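Phosphate transporter (Thermotoga maritima MSB8, PDB 6L85) probably imports phosphate across the cell membrane, driven by sodium, as a bacterial relative of the human SLC20 carriers. Local coordinates at residues I44-E49 / I296-F301; V77-G82 / M270-T275. All blocks are in the same frame, centred on the assembly; numbering follows the deposited sequence.

How the contacts relate
The two contacts illustrate how an all-helical membrane carrier pairs antiparallel helices differently according to depth. Contact 1 is a core pairing, deeply buried, with the second subunit packing on part of it; contact 2 lies towards the periphery and is only partly buried. Their centres are 28 Å apart and they do not touch. In sequence, 77-82 and 270-275 both fall between 44-49 and 296-301, so contact 2 is nested within contact 1; helices 260-275 and 286-302, one from each contact, are consecutive. Both centre on a methionine, a knob in contact 1 and a bridge in contact 2, but contact 1 adds a hydroxyl-to-carbonyl hydrogen bond, whereas contact 2 has none across it and rests mainly on methyl packing.

Contact 1: residues I44-E49 / I296-F301; sequences IAMFLE and ISLGVF
Residues 44-49 and 296-301 form an antiparallel helix pair, their axes 8.5 Å apart at 164°, and the CA atoms of Met46 and Ser297 approach to 4.3 Å. This is knobs-into-holes packing: Met46 is the knob, set among Ser297, Leu298, Val300 and Phe301. Its CG lies 3.3 Å from the Ser297 carbonyl O, and SD 3.6 Å from CB of Phe301; the bend beyond (chi3 92°) turns CE back towards Ser297. SD also makes a Met-aromatic contact, 4.8 Å from the Phe301 ring centroid and oblique to the ring. With an alanine in place of Met46, the hole would probably be left partly unfilled and the Phe301 ring would lose its sulfur neighbour, although Phe215 of the second subunit also packs against that ring. On the flank towards helix 2-32, Val300 CG1 meets Ala45 CB at 3.9 Å. Glu49 crosses Ile296 at about a right angle, laying its chain against CG2 of Ile296, with OE1 the closest atom at 3.6 Å; OE1 is also hydrogen-bonded to His254. The direct polar tie is Ser297 OG, which donates to Met46 O at 2.6 Å, in the carbonyl plane and on a lone pair.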
loop_
_atom_site.group_PDB
_atom_site.type_symbol
_atom_site.label_atom_id
_atom_site.label_comp_id
_atom_site.label_asym_id
_atom_site.label_seq_id
_atom_site.Cartn_x
_atom_site.Cartn_y
_atom_site.Cartn_z
ATOM N N ILE B 44 5.732 10.249 7.906
ATOM C CA ILE B 44 5.213 8.886 7.877
ATOM C C ILE B 44 3.726 8.880 8.210
ATOM O O ILE B 44 2.911 8.272 7.492
ATOM C CB ILE B 44 5.996 7.978 8.844
ATOM C CG1 ILE B 44 7.490 8.013 8.547
ATOM C CG2 ILE B 44 5.476 6.551 8.765
ATOM C CD1 ILE B 44 8.308 7.186 9.509
ATOM N N ALA B 45 3.349 9.557 9.306
ATOM C CA ALA B 45 1.948 9.555 9.728
ATOM C C ALA B 45 1.069 10.169 8.661
ATOM O O ALA B 45 -0.052 9.717 8.447
ATOM C CB ALA B 45 1.775 10.308 11.045
ATOM N N MET B 46 1.565 11.208 7.981
ATOM C CA MET B 46 0.804 11.829 6.904
ATOM C C MET B 46 0.368 10.795 5.888
ATOM O O MET B 46 -0.788 10.784 5.446
ATOM C CB MET B 46 1.640 12.902 6.214
ATOM C CG MET B 46 1.646 14.215 6.943
ATOM S SD MET B 46 2.518 15.441 5.963
ATOM C CE MET B 46 1.167 16.148 5.026
ATOM N N PHE B 47 1.292 9.918 5.497
ATOM C CA PHE B 47 0.898 8.921 4.503
ATOM C C PHE B 47 -0.014 7.843 5.101
ATOM O O PHE B 47 -1.015 7.456 4.484
ATOM C CB PHE B 47 2.130 8.297 3.842
ATOM C CG PHE B 47 1.886 7.907 2.422
ATOM C CD1 PHE B 47 1.266 6.698 2.115
ATOM C CD2 PHE B 47 2.215 8.774 1.387
ATOM C CE1 PHE B 47 1.010 6.345 0.792
ATOM C CE2 PHE B 47 1.968 8.432 0.074
ATOM C CZ PHE B 47 1.357 7.213 -0.228
ATOM N N LEU B 48 0.296 7.375 6.319
ATOM C CA LEU B 48 -0.416 6.225 6.878
ATOM C C LEU B 48 -1.830 6.585 7.358
ATOM O O LEU B 48 -2.758 5.777 7.204
ATOM C CB LEU B 48 0.404 5.600 8.009
ATOM C CG LEU B 48 1.379 4.466 7.655
ATOM C CD1 LEU B 48 0.689 3.286 6.962
ATOM C CD2 LEU B 48 2.512 4.987 6.800
ATOM N N GLU B 49 -2.013 7.780 7.942
ATOM C CA GLU B 49 -3.344 8.246 8.333
ATOM C C GLU B 49 -4.252 8.335 7.109
ATOM O O GLU B 49 -5.411 7.888 7.134
ATOM C CB GLU B 49 -3.256 9.629 8.998
ATOM C CG GLU B 49 -2.482 9.727 10.302
ATOM C CD GLU B 49 -3.333 9.278 11.473
ATOM O OE1 GLU B 49 -4.572 9.290 11.317
ATOM O OE2 GLU B 49 -2.777 8.897 12.521
ATOM N N ILE B 296 -6.549 15.498 8.085
ATOM C CA ILE B 296 -5.796 14.840 9.155
ATOM C C ILE B 296 -4.292 14.911 8.870
ATOM O O ILE B 296 -3.494 15.258 9.750
ATOM C CB ILE B 296 -6.264 13.380 9.332
ATOM C CG1 ILE B 296 -7.674 13.304 9.914
ATOM C CG2 ILE B 296 -5.348 12.613 10.280
ATOM C CD1 ILE B 296 -8.179 11.873 10.066
ATOM N N SER B 297 -3.884 14.586 7.634
ATOM C CA SER B 297 -2.462 14.641 7.273
ATOM C C SER B 297 -1.884 16.038 7.481
ATOM O O SER B 297 -0.791 16.206 8.045
ATOM C CB SER B 297 -2.276 14.218 5.815
ATOM O OG SER B 297 -2.443 12.816 5.704
ATOM N N LEU B 298 -2.607 17.054 7.022
ATOM C CA LEU B 298 -2.113 18.415 7.156
ATOM C C LEU B 298 -2.075 18.844 8.624
ATOM O O LEU B 298 -1.139 19.529 9.049
ATOM C CB LEU B 298 -2.966 19.348 6.285
ATOM C CG LEU B 298 -2.677 19.282 4.769
ATOM C CD1 LEU B 298 -3.656 20.107 3.946
ATOM C CD2 LEU B 298 -1.246 19.730 4.419
ATOM N N GLY B 299 -3.053 18.416 9.432
ATOM C CA GLY B 299 -2.997 18.712 10.853
ATOM C C GLY B 299 -1.831 18.023 11.536
ATOM O O GLY B 299 -1.203 18.584 12.437
ATOM N N VAL B 300 -1.530 16.790 11.124
ATOM C CA VAL B 300 -0.367 16.099 11.666
ATOM C C VAL B 300 0.886 16.909 11.389
ATOM O O VAL B 300 1.729 17.101 12.273
ATOM C CB VAL B 300 -0.238 14.687 11.067
ATOM C CG1 VAL B 300 1.236 14.179 11.217
ATOM C CG2 VAL B 300 -1.222 13.729 11.697
ATOM N N PHE B 301 1.016 17.412 10.157
ATOM C CA PHE B 301 2.251 18.098 9.789
ATOM C C PHE B 301 2.361 19.493 10.398
ATOM O O PHE B 301 3.436 19.876 10.860
ATOM C CB PHE B 301 2.385 18.202 8.271
ATOM C CG PHE B 301 3.699 18.783 7.833
ATOM C CD1 PHE B 301 4.860 18.018 7.868
ATOM C CD2 PHE B 301 3.784 20.101 7.424
ATOM C CE1 PHE B 301 6.097 18.561 7.464
ATOM C CE2 PHE B 301 5.012 20.658 7.014
ATOM C CZ PHE B 301 6.170 19.884 7.031
#

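Contact 2: residues V77-G82 / M270-T275; sequences VELMYG and MIVAST
Met80 and Val272 carry a modest van der Waals contact between helices, without a hydrogen bond across it, near the periphery of the chain, its centre about 26 Å from the centre of the chain. Here the beginning of helix 76-99 runs antiparallel to the last turns of helix 260-275. The segment axes come within 9.2 Å at 149°, and the nearest CA atoms, those of Met80 and Val272, are still 6.7 Å apart, so side chains must span the gap. Only 192 Å² is buried between the segments.

Met80 does most of the bridging. Its chain is extended through chi2 and then bends beyond SD (chi3 -72°), which brings the terminal methyl against the other helix: CE rests 3.6 Å from CG1 of Val272 and 4.0 Å from CB of Ala273. The same methyl reaches the backbone as well, with CE of Met80 3.6 Å from N of Ala273. Val272 answers with both branches. A chi1 of 173° divides them between partners: CG1 goes to the Met80 methyl, CG2 to CD2 of Leu79 at 4.1 Å, the Leu79 and Val272 side chains meeting at a slant. Val272 thus touches two successive residues of helix 76-99.

Around the contact, Ile3 of helix 2-32 packs on Met80 and Leu4 on Ala273, while Val278, in the loop after helix 260-275, touches Leu79.

With no hydrogen bond or salt bridge across the pair, the association rests on dispersion and the partial burial of methyl groups, interactions with little directional demand.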
loop_
_atom_site.group_PDB
_atom_site.type_symbol
_atom_site.label_atom_id
_atom_site.label_comp_id
_atom_site.label_asym_id
_atom_site.label_seq_id
_atom_site.Cartn_x
_atom_site.Cartn_y
_atom_site.Cartn_z
ATOM N N VAL B 77 -32.975 19.201 6.252
ATOM C CA VAL B 77 -32.305 20.500 6.313
ATOM C C VAL B 77 -31.701 20.727 7.698
ATOM O O VAL B 77 -30.582 21.258 7.839
ATOM C CB VAL B 77 -33.289 21.623 5.928
ATOM C CG1 VAL B 77 -34.493 21.652 6.882
ATOM C CG2 VAL B 77 -32.583 22.973 5.895
ATOM N N GLU B 78 -32.420 20.301 8.741
ATOM C CA GLU B 78 -31.935 20.495 10.095
ATOM C C GLU B 78 -30.761 19.568 10.385
ATOM O O GLU B 78 -29.839 19.955 11.095
ATOM C CB GLU B 78 -33.069 20.286 11.110
ATOM C CG GLU B 78 -34.264 21.275 10.981
ATOM C CD GLU B 78 -33.852 22.746 10.804
ATOM O OE1 GLU B 78 -32.821 23.183 11.371
ATOM O OE2 GLU B 78 -34.578 23.477 10.093
ATOM N N LEU B 79 -30.797 18.337 9.861
ATOM C CA LEU B 79 -29.656 17.441 9.970
ATOM C C LEU B 79 -28.414 18.086 9.386
ATOM O O LEU B 79 -27.319 17.978 9.945
ATOM C CB LEU B 79 -29.949 16.124 9.250
ATOM C CG LEU B 79 -28.712 15.232 9.157
ATOM C CD1 LEU B 79 -28.239 14.876 10.561
ATOM C CD2 LEU B 79 -28.985 13.989 8.360
ATOM N N MET B 80 -28.581 18.790 8.273
ATOM C CA MET B 80 -27.459 19.442 7.624
ATOM C C MET B 80 -26.884 20.555 8.514
ATOM O O MET B 80 -25.661 20.618 8.763
ATOM C CB MET B 80 -27.955 19.906 6.240
ATOM C CG MET B 80 -27.416 21.162 5.625
ATOM S SD MET B 80 -28.350 21.414 4.073
ATOM C CE MET B 80 -27.658 20.106 3.066
ATOM N N TYR B 81 -27.760 21.390 9.083
ATOM C CA TYR B 81 -27.255 22.428 9.989
ATOM C C TYR B 81 -26.716 21.840 11.304
ATOM O O TYR B 81 -25.766 22.376 11.882
ATOM C CB TYR B 81 -28.344 23.472 10.252
ATOM C CG TYR B 81 -28.665 24.310 9.026
ATOM C CD1 TYR B 81 -27.651 24.905 8.293
ATOM C CD2 TYR B 81 -29.975 24.480 8.592
ATOM C CE1 TYR B 81 -27.926 25.654 7.164
ATOM C CE2 TYR B 81 -30.263 25.232 7.464
ATOM C CZ TYR B 81 -29.229 25.814 6.754
ATOM O OH TYR B 81 -29.484 26.572 5.628
ATOM N N GLY B 82 -27.272 20.726 11.775
ATOM C CA GLY B 82 -26.747 20.096 12.970
ATOM C C GLY B 82 -25.359 19.518 12.764
ATOM O O GLY B 82 -24.495 19.626 13.643
ATOM N N MET B 270 -23.512 16.370 2.498
ATOM C CA MET B 270 -23.524 16.029 1.076
ATOM C C MET B 270 -24.752 15.197 0.708
ATOM O O MET B 270 -25.354 15.402 -0.348
ATOM C CB MET B 270 -22.246 15.278 0.699
ATOM C CG MET B 270 -20.973 16.126 0.884
ATOM S SD MET B 270 -19.481 15.180 0.536
ATOM C CE MET B 270 -19.796 14.823 -1.204
ATOM N N ILE B 271 -25.112 14.227 1.549
ATOM C CA ILE B 271 -26.237 13.362 1.244
ATOM C C ILE B 271 -27.524 14.167 1.240
ATOM O O ILE B 271 -28.375 13.972 0.367
ATOM C CB ILE B 271 -26.300 12.179 2.227
ATOM C CG1 ILE B 271 -25.157 11.200 1.968
ATOM C CG2 ILE B 271 -27.594 11.425 2.068
ATOM C CD1 ILE B 271 -24.909 10.241 3.133
ATOM N N VAL B 272 -27.679 15.111 2.177
ATOM C CA VAL B 272 -28.908 15.905 2.163
ATOM C C VAL B 272 -28.941 16.822 0.931
ATOM O O VAL B 272 -29.954 16.881 0.217
ATOM C CB VAL B 272 -29.092 16.675 3.489
ATOM C CG1 VAL B 272 -30.286 17.635 3.413
ATOM C CG2 VAL B 272 -29.339 15.703 4.648
ATOM N N ALA B 273 -27.825 17.512 0.630
ATOM C CA ALA B 273 -27.789 18.377 -0.556
ATOM C C ALA B 273 -28.036 17.601 -1.845
ATOM O O ALA B 273 -28.634 18.132 -2.788
ATOM C CB ALA B 273 -26.445 19.105 -0.663
ATOM N N SER B 274 -27.591 16.352 -1.909
ATOM C CA SER B 274 -27.693 15.587 -3.142
ATOM C C SER B 274 -29.052 14.900 -3.284
ATOM O O SER B 274 -29.677 14.968 -4.348
ATOM C CB SER B 274 -26.548 14.571 -3.196
ATOM O OG SER B 274 -26.841 13.484 -4.051
ATOM N N THR B 275 -29.531 14.225 -2.235
ATOM C CA THR B 275 -30.762 13.458 -2.344
ATOM C C THR B 275 -31.870 13.887 -1.402
ATOM O O THR B 275 -33.013 13.515 -1.649
ATOM C CB THR B 275 -30.502 11.955 -2.133
ATOM O OG1 THR B 275 -29.643 11.750 -1.007
ATOM C CG2 THR B 275 -29.849 11.360 -3.385
#